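Local structure of thermotoga maritima TmcAL (Thermotoga maritima, 5Y0T) at residues Lys52-Glu57 and Met238-Glu243; Thr93-Asp98 and Leu350-Lys355; Ser259-Lys264 and Gly291-Phe296. The protein belongs to the HIGH nucleotidyl transferase family of the HUP clan, forms a two-chain assembly and binds adenosine-5'-rp-alpha-thio-triphosphate. All blocks are in the same frame, centred on the assembly; numbering follows the deposited sequence.

Contact 1 of 3, residues Lys52-Glu57 and Met238-Glu243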
loop_
_atom_site.group_PDB
_atom_site.type_symbol
_atom_site.label_atom_id
_atom_site.label_comp_id
_atom_site.label_asym_id
_atom_site.label_seq_id
_atom_site.Cartn_x
_atom_site.Cartn_y
_atom_site.Cartn_z
ATOM N N LYS A 52 -6.904 -20.989 0.970
ATOM C CA LYS A 52 -8.241 -21.541 1.169
ATOM C C LYS A 52 -8.508 -22.718 0.237
ATOM O O LYS A 52 -9.316 -23.596 0.552
ATOM C CB LYS A 52 -9.300 -20.443 0.959
ATOM C CG LYS A 52 -9.345 -19.931 -0.488
ATOM C CD LYS A 52 -10.112 -18.611 -0.587
ATOM C CE LYS A 52 -10.105 -18.099 -2.036
ATOM N NZ LYS A 52 -10.855 -16.799 -2.163
ATOM N N PHE A 53 -7.820 -22.762 -0.899
ATOM C CA PHE A 53 -8.014 -23.885 -1.826
ATOM C C PHE A 53 -7.428 -25.172 -1.236
ATOM O O PHE A 53 -8.026 -26.254 -1.308
ATOM C CB PHE A 53 -7.390 -23.550 -3.184
ATOM C CG PHE A 53 -7.956 -22.289 -3.800
ATOM C CD1 PHE A 53 -9.267 -22.247 -4.231
ATOM C CD2 PHE A 53 -7.178 -21.157 -3.931
ATOM C CE1 PHE A 53 -9.791 -21.085 -4.789
ATOM C CE2 PHE A 53 -7.699 -19.997 -4.484
ATOM C CZ PHE A 53 -9.000 -19.969 -4.912
ATOM N N ALA A 54 -6.261 -25.049 -0.625
ATOM C CA ALA A 54 -5.662 -26.177 0.080
ATOM C C ALA A 54 -6.502 -26.581 1.296
ATOM O O ALA A 54 -6.758 -27.769 1.533
ATOM C CB ALA A 54 -4.234 -25.832 0.504
ATOM N N ARG A 55 -6.940 -25.603 2.075
ATOM C CA ARG A 55 -7.681 -25.938 3.290
ATOM C C ARG A 55 -9.092 -26.461 2.947
ATOM O O ARG A 55 -9.621 -27.319 3.649
ATOM C CB ARG A 55 -7.721 -24.730 4.239
ATOM C CG ARG A 55 -6.483 -24.674 5.152
ATOM C CD ARG A 55 -6.153 -23.254 5.654
ATOM N NE ARG A 55 -7.344 -22.541 6.119
ATOM C CZ ARG A 55 -7.852 -21.487 5.493
ATOM N NH1 ARG A 55 -7.248 -21.007 4.405
ATOM N NH2 ARG A 55 -8.945 -20.901 5.957
ATOM N N ALA A 56 -9.681 -25.983 1.851
ATOM C CA ALA A 56 -10.957 -26.556 1.375
ATOM C C ALA A 56 -10.808 -28.041 1.041
ATOM O O ALA A 56 -11.668 -28.872 1.379
ATOM C CB ALA A 56 -11.475 -25.792 0.152
ATOM N N GLU A 57 -9.712 -28.390 0.382
ATOM C CA GLU A 57 -9.509 -29.786 0.028
ATOM C C GLU A 57 -9.361 -30.658 1.273
ATOM O O GLU A 57 -9.904 -31.774 1.328
ATOM C CB GLU A 57 -8.279 -29.966 -0.880
ATOM C CG GLU A 57 -8.118 -31.397 -1.307
ATOM C CD GLU A 57 -6.928 -31.642 -2.214
ATOM O OE1 GLU A 57 -6.422 -30.686 -2.842
ATOM O OE2 GLU A 57 -6.506 -32.811 -2.286
ATOM N N MET A 238 2.317 -30.241 3.771
ATOM C CA MET A 238 3.620 -30.525 3.163
ATOM C C MET A 238 3.630 -30.248 1.656
ATOM O O MET A 238 4.625 -29.738 1.115
ATOM C CB MET A 238 4.024 -31.976 3.427
ATOM C CG MET A 238 4.377 -32.264 4.879
ATOM S SD MET A 238 5.831 -31.352 5.439
ATOM C CE MET A 238 5.105 -30.132 6.526
ATOM N N ARG A 239 2.531 -30.588 0.986
ATOM C CA ARG A 239 2.377 -30.318 -0.445
ATOM C C ARG A 239 2.552 -28.837 -0.747
ATOM O O ARG A 239 3.271 -28.455 -1.680
ATOM C CB ARG A 239 1.000 -30.775 -0.947
ATOM C CG ARG A 239 0.783 -30.543 -2.452
ATOM C CD ARG A 239 -0.676 -30.721 -2.851
ATOM N NE ARG A 239 -1.474 -29.544 -2.523
ATOM C CZ ARG A 239 -2.802 -29.510 -2.529
ATOM N NH1 ARG A 239 -3.490 -30.604 -2.832
ATOM N NH2 ARG A 239 -3.442 -28.383 -2.225
ATOM N N GLU A 240 1.888 -27.995 0.040
ATOM C CA GLU A 240 1.950 -26.559 -0.199
ATOM C C GLU A 240 3.347 -26.027 0.103
ATOM O O GLU A 240 3.856 -25.151 -0.601
ATOM C CB GLU A 240 0.902 -25.817 0.641
ATOM C CG GLU A 240 -0.528 -26.201 0.308
ATOM C CD GLU A 240 -0.887 -25.854 -1.119
ATOM O OE1 GLU A 240 -0.945 -24.645 -1.408
ATOM O OE2 GLU A 240 -1.090 -26.782 -1.951
ATOM N N ILE A 241 3.968 -26.551 1.150
ATOM C CA ILE A 241 5.310 -26.117 1.501
ATOM C C ILE A 241 6.316 -26.561 0.422
ATOM O O ILE A 241 7.171 -25.773 0.013
ATOM C CB ILE A 241 5.717 -26.650 2.886
ATOM C CG1 ILE A 241 4.818 -26.018 3.961
ATOM C CG2 ILE A 241 7.208 -26.386 3.173
ATOM C CD1 ILE A 241 5.103 -26.506 5.359
ATOM N N ASN A 242 6.185 -27.801 -0.058
ATOM C CA ASN A 242 7.041 -28.313 -1.137
ATOM C C ASN A 242 6.981 -27.513 -2.424
ATOM O O ASN A 242 7.952 -27.498 -3.184
ATOM C CB ASN A 242 6.684 -29.758 -1.473
ATOM C CG ASN A 242 7.046 -30.708 -0.374
ATOM O OD1 ASN A 242 7.856 -30.378 0.493
ATOM N ND2 ASN A 242 6.451 -31.900 -0.396
ATOM N N GLU A 243 5.830 -26.898 -2.700
ATOM C CA GLU A 243 5.672 -26.101 -3.918
ATOM C C GLU A 243 5.877 -24.605 -3.695
ATOM O O GLU A 243 5.735 -23.821 -4.626
ATOM C CB GLU A 243 4.294 -26.339 -4.529
ATOM C CG GLU A 243 4.104 -27.763 -5.042
ATOM C CD GLU A 243 2.793 -27.951 -5.779
ATOM O OE1 GLU A 243 2.409 -27.073 -6.586
ATOM O OE2 GLU A 243 2.138 -28.980 -5.541
HETATM O O HOH W 1 -6.336 -27.985 -2.905
#

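Contact 2 of 3, residues Thr93-Asp98 and Leu350-Lys355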
loop_
_atom_site.group_PDB
_atom_site.type_symbol
_atom_site.label_atom_id
_atom_site.label_comp_id
_atom_site.label_asym_id
_atom_site.label_seq_id
_atom_site.Cartn_x
_atom_site.Cartn_y
_atom_site.Cartn_z
ATOM N N THR A 93 -28.201 -21.106 2.175
ATOM C CA THR A 93 -28.112 -22.317 1.363
ATOM C C THR A 93 -29.491 -22.900 1.130
ATOM O O THR A 93 -29.712 -23.599 0.139
ATOM C CB THR A 93 -27.269 -23.406 2.029
ATOM O OG1 THR A 93 -27.905 -23.780 3.260
ATOM C CG2 THR A 93 -25.829 -22.901 2.311
ATOM N N GLY A 94 -30.396 -22.634 2.073
ATOM C CA GLY A 94 -31.761 -23.125 2.006
ATOM C C GLY A 94 -31.904 -24.562 2.477
ATOM O O GLY A 94 -33.006 -25.124 2.412
ATOM N N VAL A 95 -30.784 -25.213 2.781
ATOM C CA VAL A 95 -30.819 -26.622 3.205
ATOM C C VAL A 95 -30.301 -26.985 4.607
ATOM O O VAL A 95 -30.557 -28.088 5.104
ATOM C CB VAL A 95 -30.036 -27.484 2.198
ATOM C CG1 VAL A 95 -30.637 -27.340 0.793
ATOM C CG2 VAL A 95 -28.564 -27.077 2.202
ATOM N N VAL A 96 -29.604 -26.066 5.259
ATOM C CA VAL A 96 -28.947 -26.396 6.521
ATOM C C VAL A 96 -29.981 -26.435 7.632
ATOM O O VAL A 96 -30.784 -25.518 7.729
ATOM C CB VAL A 96 -27.831 -25.391 6.851
ATOM C CG1 VAL A 96 -27.427 -25.506 8.330
ATOM C CG2 VAL A 96 -26.624 -25.629 5.929
ATOM N N THR A 97 -30.076 -27.565 8.349
ATOM C CA THR A 97 -31.035 -27.682 9.451
ATOM C C THR A 97 -30.459 -27.622 10.867
ATOM O O THR A 97 -31.181 -27.308 11.824
ATOM C CB THR A 97 -31.822 -28.998 9.333
ATOM O OG1 THR A 97 -30.905 -30.096 9.383
ATOM C CG2 THR A 97 -32.592 -29.038 8.013
ATOM N N ASP A 98 -29.155 -27.870 10.979
ATOM C CA ASP A 98 -28.468 -28.023 12.253
ATOM C C ASP A 98 -27.077 -27.442 12.168
ATOM O O ASP A 98 -26.357 -27.688 11.208
ATOM C CB ASP A 98 -28.338 -29.495 12.675
ATOM C CG ASP A 98 -29.666 -30.153 12.980
ATOM O OD1 ASP A 98 -30.303 -30.675 12.039
ATOM O OD2 ASP A 98 -30.056 -30.178 14.169
ATOM N N LEU A 350 -25.546 -29.916 -3.342
ATOM C CA LEU A 350 -25.334 -28.678 -4.093
ATOM C C LEU A 350 -26.445 -28.484 -5.122
ATOM O O LEU A 350 -26.938 -27.373 -5.333
ATOM C CB LEU A 350 -23.962 -28.687 -4.762
ATOM C CG LEU A 350 -23.614 -27.421 -5.553
ATOM C CD1 LEU A 350 -23.747 -26.189 -4.661
ATOM C CD2 LEU A 350 -22.201 -27.537 -6.124
ATOM N N SER A 351 -26.878 -29.583 -5.732
ATOM C CA SER A 351 -27.970 -29.531 -6.679
ATOM C C SER A 351 -29.271 -29.031 -6.015
ATOM O O SER A 351 -30.022 -28.222 -6.584
ATOM C CB SER A 351 -28.163 -30.916 -7.313
ATOM O OG SER A 351 -29.298 -30.924 -8.157
ATOM N N LEU A 352 -29.525 -29.494 -4.800
ATOM C CA LEU A 352 -30.697 -29.039 -4.062
ATOM C C LEU A 352 -30.570 -27.556 -3.684
ATOM O O LEU A 352 -31.541 -26.814 -3.764
ATOM C CB LEU A 352 -30.906 -29.881 -2.804
ATOM C CG LEU A 352 -32.215 -29.575 -2.069
ATOM C CD1 LEU A 352 -33.421 -29.854 -2.979
ATOM C CD2 LEU A 352 -32.325 -30.395 -0.802
ATOM N N MET A 353 -29.373 -27.140 -3.275
ATOM C CA MET A 353 -29.107 -25.728 -2.994
ATOM C C MET A 353 -29.440 -24.845 -4.181
ATOM O O MET A 353 -29.954 -23.745 -4.005
ATOM C CB MET A 353 -27.645 -25.507 -2.592
ATOM C CG MET A 353 -27.323 -25.987 -1.185
ATOM S SD MET A 353 -25.555 -25.933 -0.843
ATOM C CE MET A 353 -25.198 -24.231 -1.277
ATOM N N ARG A 354 -29.162 -25.318 -5.392
ATOM C CA ARG A 354 -29.460 -24.490 -6.561
ATOM C C ARG A 354 -30.955 -24.236 -6.665
ATOM O O ARG A 354 -31.381 -23.192 -7.165
ATOM C CB ARG A 354 -28.928 -25.123 -7.843
ATOM C CG ARG A 354 -27.392 -25.163 -7.896
ATOM C CD ARG A 354 -26.875 -25.525 -9.290
ATOM N NE ARG A 354 -25.451 -25.866 -9.272
ATOM C CZ ARG A 354 -24.462 -24.973 -9.319
ATOM N NH1 ARG A 354 -23.199 -25.378 -9.306
ATOM N NH2 ARG A 354 -24.734 -23.673 -9.376
ATOM N N LYS A 355 -31.759 -25.174 -6.178
ATOM C CA LYS A 355 -33.204 -24.962 -6.160
ATOM C C LYS A 355 -33.651 -24.128 -4.959
ATOM O O LYS A 355 -34.594 -23.344 -5.059
ATOM C CB LYS A 355 -33.957 -26.298 -6.156
ATOM C CG LYS A 355 -33.674 -27.189 -7.375
ATOM C CD LYS A 355 -34.407 -28.528 -7.238
ATOM C CE LYS A 355 -34.209 -29.434 -8.456
ATOM N NZ LYS A 355 -32.834 -30.014 -8.546
#

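Contact 3 of 3, residues Ser259-Lys264 and Gly291-Phe296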
loop_
_atom_site.group_PDB
_atom_site.type_symbol
_atom_site.label_atom_id
_atom_site.label_comp_id
_atom_site.label_asym_id
_atom_site.label_seq_id
_atom_site.Cartn_x
_atom_site.Cartn_y
_atom_site.Cartn_z
ATOM N N SER A 259 4.767 -0.241 6.120
ATOM C CA SER A 259 5.103 0.721 5.074
ATOM C C SER A 259 3.838 1.374 4.510
ATOM O O SER A 259 3.797 2.574 4.252
ATOM C CB SER A 259 5.897 0.040 3.948
ATOM O OG SER A 259 7.170 -0.389 4.401
ATOM N N PHE A 260 2.806 0.570 4.328
ATOM C CA PHE A 260 1.527 1.059 3.826
ATOM C C PHE A 260 0.935 2.118 4.792
ATOM O O PHE A 260 0.462 3.168 4.358
ATOM C CB PHE A 260 0.583 -0.141 3.616
ATOM C CG PHE A 260 -0.785 0.225 3.102
ATOM C CD1 PHE A 260 -1.797 0.580 3.986
ATOM C CD2 PHE A 260 -1.069 0.185 1.745
ATOM C CE1 PHE A 260 -3.059 0.919 3.524
ATOM C CE2 PHE A 260 -2.343 0.523 1.273
ATOM C CZ PHE A 260 -3.334 0.892 2.171
ATOM N N PHE A 261 1.024 1.884 6.100
ATOM C CA PHE A 261 0.472 2.849 7.065
ATOM C C PHE A 261 1.224 4.178 7.050
ATOM O O PHE A 261 0.654 5.207 7.387
ATOM C CB PHE A 261 0.459 2.276 8.491
ATOM C CG PHE A 261 -0.308 0.992 8.610
ATOM C CD1 PHE A 261 -1.330 0.704 7.721
ATOM C CD2 PHE A 261 0.020 0.057 9.575
ATOM C CE1 PHE A 261 -2.031 -0.490 7.794
ATOM C CE2 PHE A 261 -0.670 -1.142 9.652
ATOM C CZ PHE A 261 -1.698 -1.420 8.764
ATOM N N ARG A 262 2.489 4.170 6.638
ATOM C CA ARG A 262 3.240 5.421 6.528
ATOM C C ARG A 262 2.819 6.248 5.322
ATOM O O ARG A 262 3.261 7.387 5.149
ATOM C CB ARG A 262 4.745 5.154 6.442
ATOM C CG ARG A 262 5.349 4.578 7.701
ATOM C CD ARG A 262 6.862 4.507 7.598
ATOM N NE ARG A 262 7.448 4.102 8.869
ATOM C CZ ARG A 262 8.747 4.097 9.135
ATOM N NH1 ARG A 262 9.619 4.494 8.217
ATOM N NH2 ARG A 262 9.173 3.717 10.337
ATOM N N LEU A 263 1.980 5.669 4.477
ATOM C CA LEU A 263 1.482 6.362 3.302
ATOM C C LEU A 263 0.171 7.084 3.612
ATOM O O LEU A 263 -0.313 7.882 2.805
ATOM C CB LEU A 263 1.283 5.360 2.148
ATOM C CG LEU A 263 2.555 4.635 1.666
ATOM C CD1 LEU A 263 2.242 3.580 0.576
ATOM C CD2 LEU A 263 3.585 5.654 1.172
ATOM N N LYS A 264 -0.391 6.811 4.789
ATOM C CA LYS A 264 -1.747 7.248 5.110
ATOM C C LYS A 264 -1.790 8.225 6.261
ATOM O O LYS A 264 -0.995 8.118 7.192
ATOM C CB LYS A 264 -2.631 6.038 5.450
ATOM C CG LYS A 264 -2.721 5.007 4.337
ATOM C CD LYS A 264 -3.307 5.614 3.082
ATOM C CE LYS A 264 -3.475 4.562 1.993
ATOM N NZ LYS A 264 -4.435 5.023 0.949
ATOM N N GLY A 291 9.888 0.512 13.525
ATOM C CA GLY A 291 10.556 -0.018 12.350
ATOM C C GLY A 291 10.191 -1.436 11.949
ATOM O O GLY A 291 10.703 -1.937 10.950
ATOM N N SER A 292 9.335 -2.091 12.730
ATOM C CA SER A 292 8.824 -3.413 12.369
ATOM C C SER A 292 7.385 -3.532 12.822
ATOM O O SER A 292 6.971 -2.872 13.774
ATOM C CB SER A 292 9.652 -4.536 12.999
ATOM O OG SER A 292 9.373 -4.642 14.390
ATOM N N TYR A 293 6.635 -4.398 12.149
ATOM C CA TYR A 293 5.229 -4.587 12.435
ATOM C C TYR A 293 5.050 -5.161 13.834
ATOM O O TYR A 293 4.083 -4.844 14.533
ATOM C CB TYR A 293 4.598 -5.501 11.382
ATOM C CG TYR A 293 3.098 -5.628 11.485
ATOM C CD1 TYR A 293 2.283 -4.506 11.525
ATOM C CD2 TYR A 293 2.497 -6.879 11.541
ATOM C CE1 TYR A 293 0.889 -4.635 11.626
ATOM C CE2 TYR A 293 1.128 -7.011 11.640
ATOM C CZ TYR A 293 0.331 -5.891 11.676
ATOM O OH TYR A 293 -1.036 -6.049 11.760
ATOM N N ARG A 294 5.999 -5.986 14.258
ATOM C CA ARG A 294 5.956 -6.502 15.623
ATOM C C ARG A 294 6.028 -5.332 16.609
ATOM O O ARG A 294 5.248 -5.261 17.555
ATOM C CB ARG A 294 7.099 -7.491 15.879
ATOM C CG ARG A 294 6.976 -8.236 17.205
ATOM C CD ARG A 294 8.260 -8.961 17.592
ATOM N NE ARG A 294 9.327 -8.025 17.946
ATOM C CZ ARG A 294 9.453 -7.447 19.140
ATOM N NH1 ARG A 294 8.576 -7.700 20.104
ATOM N NH2 ARG A 294 10.458 -6.608 19.367
ATOM N N ASP A 295 6.957 -4.410 16.379
ATOM C CA ASP A 295 7.072 -3.245 17.255
ATOM C C ASP A 295 5.851 -2.338 17.102
ATOM O O ASP A 295 5.383 -1.755 18.086
ATOM C CB ASP A 295 8.356 -2.457 16.972
ATOM C CG ASP A 295 9.611 -3.206 17.399
ATOM O OD1 ASP A 295 9.490 -4.222 18.120
ATOM O OD2 ASP A 295 10.721 -2.775 17.020
ATOM N N PHE A 296 5.349 -2.216 15.871
ATOM C CA PHE A 296 4.127 -1.455 15.606
ATOM C C PHE A 296 2.972 -1.926 16.485
ATOM O O PHE A 296 2.301 -1.121 17.128
ATOM C CB PHE A 296 3.722 -1.579 14.134
ATOM C CG PHE A 296 2.380 -0.965 13.810
ATOM C CD1 PHE A 296 1.249 -1.763 13.668
ATOM C CD2 PHE A 296 2.256 0.407 13.620
ATOM C CE1 PHE A 296 0.019 -1.204 13.355
ATOM C CE2 PHE A 296 1.021 0.978 13.295
ATOM C CZ PHE A 296 -0.100 0.168 13.172
#

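Contact 1 of 3, residues Lys52-Glu57 and Met238-Glu243
Ala54 and Glu240 mark the nearest passage of the two helical backbones, their CA atoms 7.6 Å apart, where the segments 52-57 and 238-242 run nearly antiparallel at 155° with axes 11.2 Å from each other. At that separation the backbones do not touch, and side chains from both helices, chiefly Arg239 and Glu57, bridge the interval. Arg239 carries the polar part. Its NH1 donates to Glu57 OE1 over 2.9 Å in an almost straight bond (176°), part of a salt bridge. The oxygen lies in the guanidinium plane, but the nitrogen stands above the carboxylate plane, and the two flat groups are turned 47° against each other. Glu57 gets there with CG anti to its backbone N and an extended chain beyond.

Helix 52-61 connects the parallel neighbours 32-38 and 66-70 of the central sheet, a beta-alpha-beta unit of the Rossmann-like core expected of the HUP clan, so this contact joins that core to helix 231-242 much later in the chain. The guanidinium is also held from its own helix: NE and NH2 both donate to Glu240 OE2, the NE bond being 2.8 Å long. With these bonds and the one to Glu57, all three nitrogens of Arg239 are engaged and its plane is fixed. A water completes the bridge, giving its protons to Phe53 O and, at 2.7 Å, to Glu57 OE1, while accepting from Arg239 NH2. Beside the charged groups, the methyl of Ala54 rests against the bent chain of Glu240, CB lying 3.7 Å from Glu240 CD. Arg61 pairs with the other oxygen of Glu57, and Arg245 adds a second positive charge at Glu240 OE2.

Contact 2 of 3, residues Thr93-Asp98 and Leu350-Lys355
Met353 and Val95 carry an apolar contact in which the last turns of helix 346-356 lie against the loop that follows helix 79-92. Val95 works as a fork. Its CG1 meets Leu352 CD2 at 3.8 Å, the two side chains sliding past each other in opposite directions, while its CG2 touches Met353 CG at 3.8 Å with the chains crossing at about a right angle. Met353 thereby touches Val95 and Thr93 together: its CG also rests 3.6 Å from Thr93 O, and a bend at the last torsion (chi3 53°) brings the terminal CE to 3.9 Å from Thr93 CG2. The contact is made by van der Waals packing, without hydrogen bonds between the segments.

Polar interactions shape the loop itself. Thr93 OG1 accepts from Val95 N at 3.3 Å, an ST turn, and bonds to Leu90 O in the preceding helix. The chain leaves that helix at Gly94, whose phi is positive (81°), and the turn that results presents both methyls of Val95 to the helix.

Beyond the loop, strand 98-103 enters the central sheet. Ile34 of strand 32-38 packs on both Val95 and Met353, Ile361 of strand 361-362 also touches Met353, and Met1 lies against Leu352.

Contact 3 of 3, residues Ser259-Lys264 and Gly291-Phe296
Phe261 and Phe296 have the closest CA atoms of the two segments, yet these stand 10.2 Å apart, so the backbones are bridged by aromatic side chains. Residues 261-264 form a type I beta turn at the end of helix 254-261; on the other side, Ser292 is the N-cap of helix 293-300, its OG accepting from Asp295 N at 3.1 Å. The rings of Phe261 and Phe296 meet obliquely, centroids 5.3 Å apart and planes at 38°. The contact is tightest where Phe261 CD2 approaches Phe296 CZ at 3.6 Å. Phe296 extends across the gap because its CG is anti to the backbone N (chi1 173°). Tyr293, one helical turn earlier, adds a looser touch, with CE1 near the edge of the Phe261 ring at 4.3 Å from CE2. Arg262 passes close to Gly291, but its guanidinium is held elsewhere, by Ala287 O and Thr290 O and by Asn396 O and Arg408 O of the second subunit. The contact thus borders the dimer interface. Phe283 of helix 279-289 joins both phenylalanines, edge-to-face with Phe296, while Ala314 packs on Phe261 and Tyr293, so that helices 254-261, 279-289, 293-300 and 307-318 meet around these rings.

Overall arrangement
From the N terminus, the chain passes residues 52-57 in the nucleotidyl transferase-family core and then 93-98 before strand 98-103. Helix 231-242 returns to the first of these and closes contact 1 across 180 intervening residues. Contact 3 follows in series, closing a loop of only 26 residues, most of them helical, between helices 254-261 and 293-300. Only then does helix 346-356 reach back to 93-98 and close contact 2, which therefore crosses contact 1 and encloses contact 3. Contacts 1 and 2 tie later helices to the sheet region, their centres 28 Å apart. Contact 3 belongs to the helical part bordering the second subunit, its centre 44 Å from that of contact 2, on the opposite side of the chain's centre.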